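Local coordinates for protein endoglucanase (Clostridium thermocellum, PDB 2E0P) that probably hydrolyses internal beta-1,4-glucosidic bonds of cellulose and xyloglucan through the family 44 glycoside hydrolase module contained in this fragment, at residues T358-G363 with Y387-W392. Numbering follows the deposited sequence.
Sequences TEYDYG and YLATFW. With BGC (beta-D-glucopyranose), chain B.
W392 N donates to Y360 O at 3.0 Å, nearly straight (176°) and in the carbonyl plane, whereas T390 OG1 donates to T358 O at 2.7 Å from above that carbonyl's plane. N31 also donates to T358 O. A water bridges D361 OD2 and W392 O.

Aromatic packing centres on Y360. Its CG lies between backbone N and carbonyl carbon (chi1 69°), which lays the ring across the backbone at T390 and F391, with CE2 also touching A389 CB. F391 CA sits over one face, 3.9 Å from the ring centroid, and F391 presents its ring edge to the Y360 face, planes 66° apart. D361 OD1 meets F391 CE1 at the ring edge and accepts from G363 N, closing an Asx turn.

At the sugar, E359 and W392 run side by side, E359 CD 3.7 Å from W392 CE3. E359 OE2 accepts from glucose O2 at 2.9 Å, and glucose C5 lies over a face of the indole. R42 forms a salt bridge with E359 OE2, and Y285 OH hydrogen-bonds E359 OE1, which would steady the carboxylate.

Strands 354-360 and 388-391 are parallel neighbours in the TIM barrel, linked through helix 368-383, whose Q374 bonds Y360 OH; their C-terminal ends line the sugar-binding cleft.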
# COMPACT_ATOMS: atom_id res chain seq x y z
N THR A 358 1.23 1.24 2.25
CA THR A 358 1.25 2.15 1.11
C THR A 358 2.41 2.06 0.13
O THR A 358 2.41 2.75 -0.89
CB THR A 358 1.06 3.59 1.58
OG1 THR A 358 2.09 3.93 2.51
CG2 THR A 358 -0.31 3.75 2.24
N GLU A 359 3.41 1.26 0.47
CA GLU A 359 4.51 0.97 -0.45
C GLU A 359 5.01 -0.43 -0.11
O GLU A 359 5.13 -0.77 1.07
CB GLU A 359 5.68 1.95 -0.32
CG GLU A 359 5.45 3.31 -0.98
CD GLU A 359 6.67 4.21 -0.90
OE1 GLU A 359 7.80 3.67 -0.92
OE2 GLU A 359 6.51 5.45 -0.84
N TYR A 360 5.27 -1.23 -1.13
CA TYR A 360 5.82 -2.58 -0.96
C TYR A 360 6.21 -3.09 -2.34
O TYR A 360 5.74 -2.57 -3.36
CB TYR A 360 4.81 -3.53 -0.30
CG TYR A 360 3.62 -3.88 -1.17
CD1 TYR A 360 3.68 -4.96 -2.05
CD2 TYR A 360 2.46 -3.10 -1.15
CE1 TYR A 360 2.61 -5.26 -2.89
CE2 TYR A 360 1.37 -3.39 -1.99
CZ TYR A 360 1.46 -4.48 -2.86
OH TYR A 360 0.43 -4.77 -3.73
N ASP A 361 7.09 -4.08 -2.36
CA ASP A 361 7.55 -4.69 -3.61
C ASP A 361 8.30 -5.95 -3.21
O ASP A 361 9.29 -5.88 -2.48
CB ASP A 361 8.47 -3.70 -4.36
CG ASP A 361 9.10 -4.30 -5.62
OD1 ASP A 361 8.63 -5.35 -6.12
OD2 ASP A 361 10.07 -3.70 -6.13
N TYR A 362 7.82 -7.11 -3.66
CA TYR A 362 8.47 -8.37 -3.34
C TYR A 362 9.53 -8.76 -4.36
O TYR A 362 10.15 -9.81 -4.26
CB TYR A 362 7.41 -9.47 -3.15
CG TYR A 362 6.83 -9.43 -1.76
CD1 TYR A 362 6.08 -8.32 -1.33
CD2 TYR A 362 7.12 -10.42 -0.83
CE1 TYR A 362 5.65 -8.20 -0.00
CE2 TYR A 362 6.70 -10.32 0.50
CZ TYR A 362 5.97 -9.20 0.91
OH TYR A 362 5.61 -9.08 2.22
N GLY A 363 9.75 -7.88 -5.33
CA GLY A 363 10.76 -8.11 -6.34
C GLY A 363 10.38 -9.13 -7.38
O GLY A 363 9.26 -9.62 -7.41
N TYR A 387 -6.64 -2.54 5.04
CA TYR A 387 -7.61 -1.63 4.43
C TYR A 387 -7.26 -1.11 3.04
O TYR A 387 -8.12 -0.99 2.16
CB TYR A 387 -7.83 -0.45 5.38
CG TYR A 387 -8.76 0.63 4.87
CD1 TYR A 387 -10.12 0.36 4.67
CD2 TYR A 387 -8.30 1.92 4.62
CE1 TYR A 387 -11.00 1.36 4.25
CE2 TYR A 387 -9.18 2.93 4.20
CZ TYR A 387 -10.53 2.64 4.02
OH TYR A 387 -11.42 3.63 3.65
N LEU A 388 -5.99 -0.78 2.85
CA LEU A 388 -5.55 -0.23 1.57
C LEU A 388 -4.10 -0.61 1.35
O LEU A 388 -3.32 -0.70 2.30
CB LEU A 388 -5.72 1.30 1.59
CG LEU A 388 -5.28 2.07 0.33
CD1 LEU A 388 -6.13 3.32 0.17
CD2 LEU A 388 -3.78 2.43 0.43
N ALA A 389 -3.75 -0.88 0.10
CA ALA A 389 -2.36 -1.20 -0.20
C ALA A 389 -2.04 -0.69 -1.58
O ALA A 389 -2.89 -0.73 -2.47
CB ALA A 389 -2.11 -2.70 -0.11
N THR A 390 -0.82 -0.19 -1.75
CA THR A 390 -0.39 0.34 -3.03
C THR A 390 1.03 -0.10 -3.35
O THR A 390 1.99 0.28 -2.68
CB THR A 390 -0.52 1.91 -3.09
OG1 THR A 390 -0.09 2.49 -1.85
CG2 THR A 390 -1.98 2.31 -3.33
N PHE A 391 1.15 -0.92 -4.38
CA PHE A 391 2.44 -1.42 -4.83
C PHE A 391 3.31 -0.26 -5.32
O PHE A 391 2.79 0.71 -5.90
CB PHE A 391 2.19 -2.42 -5.97
CG PHE A 391 3.44 -2.83 -6.71
CD1 PHE A 391 4.36 -3.68 -6.11
CD2 PHE A 391 3.68 -2.38 -8.00
CE1 PHE A 391 5.51 -4.08 -6.80
CE2 PHE A 391 4.83 -2.78 -8.70
CZ PHE A 391 5.74 -3.63 -8.09
N TRP A 392 4.62 -0.35 -5.07
CA TRP A 392 5.55 0.66 -5.58
C TRP A 392 6.42 -0.02 -6.64
O TRP A 392 7.20 -0.93 -6.33
CB TRP A 392 6.44 1.24 -4.48
CG TRP A 392 7.35 2.34 -5.01
CD1 TRP A 392 8.54 2.19 -5.66
CD2 TRP A 392 7.07 3.74 -5.00
NE1 TRP A 392 9.02 3.42 -6.06
CE2 TRP A 392 8.13 4.39 -5.67
CE3 TRP A 392 6.02 4.52 -4.48
CZ2 TRP A 392 8.17 5.78 -5.84
CZ3 TRP A 392 6.06 5.90 -4.65
CH2 TRP A 392 7.13 6.52 -5.33
C2 BGC B . 9.58 5.50 -1.11
C3 BGC B . 10.07 6.11 -2.43
C4 BGC B . 11.20 5.26 -3.02
C5 BGC B . 10.78 3.81 -2.87
C6 BGC B . 11.88 2.95 -3.48
C1 BGC B . 10.63 4.57 -0.51
O1 BGC B . 11.92 5.10 -0.15
O2 BGC B . 9.10 6.45 -0.15
O3 BGC B . 10.33 7.51 -2.40
O4 BGC B . 11.58 5.48 -4.39
O5 BGC B . 10.72 3.49 -1.46
O6 BGC B . 11.47 1.58 -3.55
O HOH W 1 9.75 -1.08 -6.60